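Local coordinates for protein nucleoporin nup120 (Schizosaccharomyces pombe, PDB 4GQ2) that serves as a structural component of the nuclear pore complex, whose nucleoporins can also act as docking partners for transiently associated nuclear transport factors, at residues 166-171 / 186-191; 811-816 / 834-839. One frame throughout, in Å; residues are numbered along the deposited sequence.

Contact 1: 166-171 / 186-191; sequences ISFLNQ and VSFFNG
In the beta-propeller domain, loop 166-171 packs Ser167, Phe168 and Gln171 around Phe188, at the end of strand 183-188. The loop links two successive propeller blades, from strand 160-163 to strand 173-178. Phe188 closes its strand and starts a type I turn that runs to Gly191. Phe188 CG is anti to the carbonyl carbon (chi1 -58°), a setting in which one face of the ring meets Gln171 CB and its edge meets Phe168. Gln171 CB makes a CH-pi contact, 3.8 Å from the centroid of the Phe188 ring. Farther out, the Gln171 amide stacks on the ring, the planes 17° apart, with OE1 3.8 Å from Phe188 CE2. The ring edge meets two other residues. Ser167 OG is 3.4 Å from Phe188 CZ, and that hydroxyl is hydrogen-bonded to Glu207. Phe168 CD1 is 3.8 Å from Phe188 CE1, close to the Phe188 ring plane. The far end of Phe168 reaches the strand, with CZ 3.9 Å from Val186 CG1. Pro173 and Ile132 touch both Phe168 and Val186. Cutting Phe188 back to an alanine would probably open a gap beside Phe168 and deprive the Gln171 amide of its stacking surface. No hydrogen bond joins the two segments. Cohesion between them therefore probably rests on dispersion, the CH-pi contact and the amide-ring stack, largely centred on the Phe188 ring.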
loop_
_atom_site.group_PDB
_atom_site.type_symbol
_atom_site.label_atom_id
_atom_site.label_comp_id
_atom_site.label_asym_id
_atom_site.label_seq_id
_atom_site.Cartn_x
_atom_site.Cartn_y
_atom_site.Cartn_z
ATOM N N ILE A 166 46.116 24.462 -11.804
ATOM C CA ILE A 166 46.838 24.886 -13.002
ATOM C C ILE A 166 47.013 23.736 -13.993
ATOM O O ILE A 166 46.819 23.921 -15.194
ATOM C CB ILE A 166 48.169 25.581 -12.632
ATOM C CG1 ILE A 166 47.870 26.965 -12.036
ATOM C CG2 ILE A 166 49.085 25.709 -13.844
ATOM C CD1 ILE A 166 48.961 27.516 -11.146
ATOM N N SER A 167 47.319 22.545 -13.481
ATOM C CA SER A 167 47.467 21.353 -14.322
ATOM C C SER A 167 46.220 21.002 -15.152
ATOM O O SER A 167 46.321 20.297 -16.160
ATOM C CB SER A 167 47.911 20.154 -13.482
ATOM O OG SER A 167 46.959 19.844 -12.481
ATOM N N PHE A 168 45.058 21.509 -14.743
ATOM C CA PHE A 168 43.799 21.255 -15.456
ATOM C C PHE A 168 43.667 22.095 -16.725
ATOM O O PHE A 168 42.795 21.843 -17.556
ATOM C CB PHE A 168 42.590 21.513 -14.537
ATOM C CG PHE A 168 42.410 20.488 -13.440
ATOM C CD1 PHE A 168 43.459 19.654 -13.035
ATOM C CD2 PHE A 168 41.192 20.378 -12.783
ATOM C CE1 PHE A 168 43.282 18.728 -12.018
ATOM C CE2 PHE A 168 41.010 19.450 -11.764
ATOM C CZ PHE A 168 42.055 18.625 -11.379
ATOM N N LEU A 169 44.523 23.101 -16.872
ATOM C CA LEU A 169 44.436 23.995 -18.028
ATOM C C LEU A 169 44.808 23.297 -19.334
ATOM O O LEU A 169 44.154 23.501 -20.358
ATOM C CB LEU A 169 45.276 25.260 -17.817
ATOM C CG LEU A 169 44.717 26.291 -16.820
ATOM C CD1 LEU A 169 45.762 27.339 -16.466
ATOM C CD2 LEU A 169 43.442 26.955 -17.333
ATOM N N ASN A 170 45.823 22.440 -19.276
ATOM C CA ASN A 170 46.380 21.801 -20.464
ATOM C C ASN A 170 46.082 20.315 -20.541
ATOM O O ASN A 170 46.139 19.715 -21.620
ATOM C CB ASN A 170 47.897 21.985 -20.485
ATOM C CG ASN A 170 48.309 23.424 -20.697
ATOM O OD1 ASN A 170 48.369 24.207 -19.752
ATOM N ND2 ASN A 170 48.584 23.787 -21.951
ATOM N N GLN A 171 45.798 19.726 -19.384
ATOM C CA GLN A 171 45.614 18.290 -19.265
ATOM C C GLN A 171 44.180 17.985 -18.822
ATOM O O GLN A 171 43.585 18.748 -18.059
ATOM C CB GLN A 171 46.643 17.719 -18.280
ATOM C CG GLN A 171 48.101 17.922 -18.703
ATOM C CD GLN A 171 49.104 17.641 -17.588
ATOM O OE1 GLN A 171 49.072 18.275 -16.531
ATOM N NE2 GLN A 171 50.014 16.699 -17.829
ATOM N N VAL A 186 44.823 13.241 -8.874
ATOM C CA VAL A 186 44.055 13.297 -10.107
ATOM C C VAL A 186 44.975 12.901 -11.259
ATOM O O VAL A 186 46.023 13.512 -11.466
ATOM C CB VAL A 186 43.476 14.712 -10.345
ATOM C CG1 VAL A 186 42.713 14.783 -11.659
ATOM C CG2 VAL A 186 42.586 15.135 -9.187
ATOM N N SER A 187 44.586 11.864 -11.993
ATOM C CA SER A 187 45.341 11.423 -13.162
ATOM C C SER A 187 44.717 11.995 -14.425
ATOM O O SER A 187 43.526 12.337 -14.446
ATOM C CB SER A 187 45.391 9.892 -13.236
ATOM O OG SER A 187 44.108 9.342 -13.480
ATOM N N PHE A 188 45.520 12.083 -15.482
ATOM C CA PHE A 188 45.080 12.735 -16.708
ATOM C C PHE A 188 44.889 11.764 -17.858
ATOM O O PHE A 188 45.583 10.753 -17.947
ATOM C CB PHE A 188 46.031 13.873 -17.083
ATOM C CG PHE A 188 46.165 14.916 -16.010
ATOM C CD1 PHE A 188 45.182 15.890 -15.839
ATOM C CD2 PHE A 188 47.266 14.918 -15.157
ATOM C CE1 PHE A 188 45.304 16.850 -14.847
ATOM C CE2 PHE A 188 47.392 15.878 -14.160
ATOM C CZ PHE A 188 46.411 16.846 -14.007
ATOM N N PHE A 189 43.942 12.088 -18.735
ATOM C CA PHE A 189 43.527 11.194 -19.810
ATOM C C PHE A 189 44.668 10.795 -20.746
ATOM O O PHE A 189 44.755 9.632 -21.155
ATOM C CB PHE A 189 42.380 11.815 -20.616
ATOM C CG PHE A 189 41.885 10.936 -21.724
ATOM C CD1 PHE A 189 40.883 10.003 -21.489
ATOM C CD2 PHE A 189 42.440 11.018 -22.994
ATOM C CE1 PHE A 189 40.433 9.177 -22.505
ATOM C CE2 PHE A 189 41.999 10.194 -24.016
ATOM C CZ PHE A 189 40.991 9.273 -23.772
ATOM N N ASN A 190 45.526 11.759 -21.087
ATOM C CA ASN A 190 46.630 11.521 -22.024
ATOM C C ASN A 190 47.940 11.138 -21.325
ATOM O O ASN A 190 48.979 11.001 -21.968
ATOM C CB ASN A 190 46.831 12.727 -22.958
ATOM C CG ASN A 190 45.588 13.050 -23.778
ATOM O OD1 ASN A 190 44.574 13.492 -23.243
ATOM N ND2 ASN A 190 45.668 12.840 -25.083
ATOM N N GLY A 191 47.877 10.962 -20.009
ATOM C CA GLY A 191 49.041 10.586 -19.212
ATOM C C GLY A 191 49.386 11.616 -18.153
ATOM O O GLY A 191 49.140 12.812 -18.334
#

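Contact 2: 811-816 / 834-839; sequences DLVTEL and GWLNSD
Val813 and Thr814, in the first turn of helix 812-822, pack against Trp835 and Leu836 in the loop between helices 826-832 and 840-852. The loop connects two consecutive helices of the HEAT-repeat region. The apolar side is close-fitting. Val813 CG1 is the hub, 3.8 Å from Trp835 CB and 3.7 Å from Leu836 CD2. Leu836 CD2 also reaches the helix backbone, 3.6 Å from Thr814 CA. The Trp835 indole leads away to helix 719-739, where NE1 bonds to Glu737 and the ring meets Phe734 edge-to-face.

The polar side is looser and holds water. Asp811 is the N-cap of helix 812-822, and its OD2 accepts a weak capping bond from Val813 N. Its OD1 forms a salt bridge with Arg730. Asn837 ND2 lies 3.5 Å from Asp811 CG, but no direct hydrogen bond crosses between the segments. The two side chains come from opposite directions, their carboxylate and amide planes 38° apart. Waters bridge the segments instead. One donates to Asp811 OD2 and accepts from Asn837 N; its very short approach to Thr814 OG1 is doubtful. A second links Thr814 OG1 to Asp839 OD2. Asn837 CG lies between its backbone N and carbonyl carbon (chi1 65°), a setting that serves an Asx turn. Asp839 N donates to Asn837 OD1 at 3.2 Å, approaching from above the carbonyl plane, 56° out of it.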
loop_
_atom_site.group_PDB
_atom_site.type_symbol
_atom_site.label_atom_id
_atom_site.label_comp_id
_atom_site.label_asym_id
_atom_site.label_seq_id
_atom_site.Cartn_x
_atom_site.Cartn_y
_atom_site.Cartn_z
ATOM N N ASP A 811 -3.083 -11.664 19.261
ATOM C CA ASP A 811 -3.245 -11.656 17.823
ATOM C C ASP A 811 -2.436 -10.551 17.157
ATOM O O ASP A 811 -2.446 -9.395 17.600
ATOM C CB ASP A 811 -4.715 -11.498 17.463
ATOM C CG ASP A 811 -4.994 -11.901 16.048
ATOM O OD1 ASP A 811 -4.805 -13.092 15.736
ATOM O OD2 ASP A 811 -5.396 -11.034 15.248
ATOM N N LEU A 812 -1.756 -10.920 16.079
ATOM C CA LEU A 812 -0.933 -9.991 15.298
ATOM C C LEU A 812 -1.724 -8.806 14.725
ATOM O O LEU A 812 -1.224 -7.675 14.695
ATOM C CB LEU A 812 -0.231 -10.760 14.181
ATOM C CG LEU A 812 0.893 -10.180 13.311
ATOM C CD1 LEU A 812 0.368 -9.221 12.242
ATOM C CD2 LEU A 812 1.992 -9.557 14.158
ATOM N N VAL A 813 -2.955 -9.056 14.284
ATOM C CA VAL A 813 -3.799 -7.979 13.754
ATOM C C VAL A 813 -4.069 -6.966 14.852
ATOM O O VAL A 813 -3.897 -5.768 14.655
ATOM C CB VAL A 813 -5.126 -8.502 13.173
ATOM C CG1 VAL A 813 -6.028 -7.348 12.780
ATOM C CG2 VAL A 813 -4.866 -9.387 11.962
ATOM N N THR A 814 -4.466 -7.458 16.022
ATOM C CA THR A 814 -4.769 -6.578 17.138
ATOM C C THR A 814 -3.552 -5.738 17.503
ATOM O O THR A 814 -3.661 -4.521 17.658
ATOM C CB THR A 814 -5.277 -7.355 18.356
ATOM O OG1 THR A 814 -6.402 -8.160 17.973
ATOM C CG2 THR A 814 -5.697 -6.397 19.443
ATOM N N GLU A 815 -2.398 -6.393 17.605
ATOM C CA GLU A 815 -1.141 -5.727 17.937
ATOM C C GLU A 815 -0.801 -4.620 16.944
ATOM O O GLU A 815 -0.533 -3.491 17.342
ATOM C CB GLU A 815 0.005 -6.738 17.995
ATOM C CG GLU A 815 -0.054 -7.695 19.184
ATOM C CD GLU A 815 1.122 -8.663 19.229
ATOM O OE1 GLU A 815 2.051 -8.537 18.399
ATOM O OE2 GLU A 815 1.117 -9.555 20.103
ATOM N N LEU A 816 -0.817 -4.946 15.653
ATOM C CA LEU A 816 -0.439 -3.967 14.646
ATOM C C LEU A 816 -1.431 -2.807 14.600
ATOM O O LEU A 816 -1.020 -1.641 14.664
ATOM C CB LEU A 816 -0.252 -4.612 13.262
ATOM C CG LEU A 816 0.022 -3.646 12.103
ATOM C CD1 LEU A 816 1.240 -2.776 12.393
ATOM C CD2 LEU A 816 0.194 -4.405 10.790
ATOM N N GLY A 834 -11.788 -4.932 9.331
ATOM C CA GLY A 834 -12.444 -6.216 9.075
ATOM C C GLY A 834 -11.585 -7.430 9.406
ATOM O O GLY A 834 -12.080 -8.544 9.445
ATOM N N TRP A 835 -10.299 -7.202 9.651
ATOM C CA TRP A 835 -9.344 -8.255 10.014
ATOM C C TRP A 835 -9.292 -8.534 11.493
ATOM O O TRP A 835 -8.838 -9.610 11.899
ATOM C CB TRP A 835 -7.946 -7.873 9.545
ATOM C CG TRP A 835 -7.774 -7.845 8.053
ATOM C CD1 TRP A 835 -7.632 -6.730 7.241
ATOM C CD2 TRP A 835 -7.720 -9.000 7.130
ATOM N NE1 TRP A 835 -7.487 -7.102 5.921
ATOM C CE2 TRP A 835 -7.529 -8.444 5.788
ATOM C CE3 TRP A 835 -7.794 -10.376 7.283
ATOM C CZ2 TRP A 835 -7.410 -9.253 4.666
ATOM C CZ3 TRP A 835 -7.681 -11.182 6.142
ATOM C CH2 TRP A 835 -7.501 -10.632 4.865
ATOM N N LEU A 836 -9.724 -7.568 12.313
ATOM C CA LEU A 836 -9.718 -7.740 13.776
ATOM C C LEU A 836 -10.678 -8.844 14.168
ATOM O O LEU A 836 -11.792 -8.908 13.652
ATOM C CB LEU A 836 -10.079 -6.438 14.500
ATOM C CG LEU A 836 -9.001 -5.352 14.558
ATOM C CD1 LEU A 836 -9.614 -4.025 14.975
ATOM C CD2 LEU A 836 -7.863 -5.742 15.500
ATOM N N ASN A 837 -10.238 -9.725 15.064
ATOM C CA ASN A 837 -11.043 -10.877 15.456
ATOM C C ASN A 837 -12.034 -10.541 16.576
ATOM O O ASN A 837 -12.262 -9.367 16.859
ATOM C CB ASN A 837 -10.145 -12.084 15.809
ATOM C CG ASN A 837 -9.260 -11.847 17.036
ATOM O OD1 ASN A 837 -9.521 -10.981 17.875
ATOM N ND2 ASN A 837 -8.216 -12.648 17.151
ATOM N N SER A 838 -12.598 -11.565 17.218
ATOM C CA SER A 838 -13.669 -11.398 18.210
ATOM C C SER A 838 -13.244 -11.365 19.682
ATOM O O SER A 838 -14.098 -11.293 20.554
ATOM C CB SER A 838 -14.721 -12.480 18.021
ATOM O OG SER A 838 -15.388 -12.295 16.792
ATOM N N ASP A 839 -11.943 -11.429 19.955
ATOM C CA ASP A 839 -11.419 -11.225 21.314
ATOM C C ASP A 839 -11.882 -9.864 21.867
ATOM O O ASP A 839 -12.008 -8.899 21.109
ATOM C CB ASP A 839 -9.883 -11.295 21.333
ATOM C CG ASP A 839 -9.335 -12.579 20.718
ATOM O OD1 ASP A 839 -10.017 -13.621 20.792
ATOM O OD2 ASP A 839 -8.213 -12.546 20.159
HETATM O O HOH W 1 -7.616 -9.333 16.078
HETATM O O HOH W 2 -7.162 -9.957 19.857
#

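Overall arrangement
Contact 1 and contact 2 lie on opposite sides of the chain's centre. Their own centres are 67 Å apart, and their nearest atoms are about 50 Å apart. They come in series: contact 1 closes before contact 2 opens. They share no helix, strand or sheet. Contact 1 belongs to the beta-propeller domain, where a loop between two four-stranded sheets meets the second of them. Contact 2 belongs to the alpha-helical part, and its segment 834-839 falls in the HEAT-repeat region. Both are local, with 14 and 17 residues between their segments. Each therefore joins neighbouring elements within its own part of this pore component.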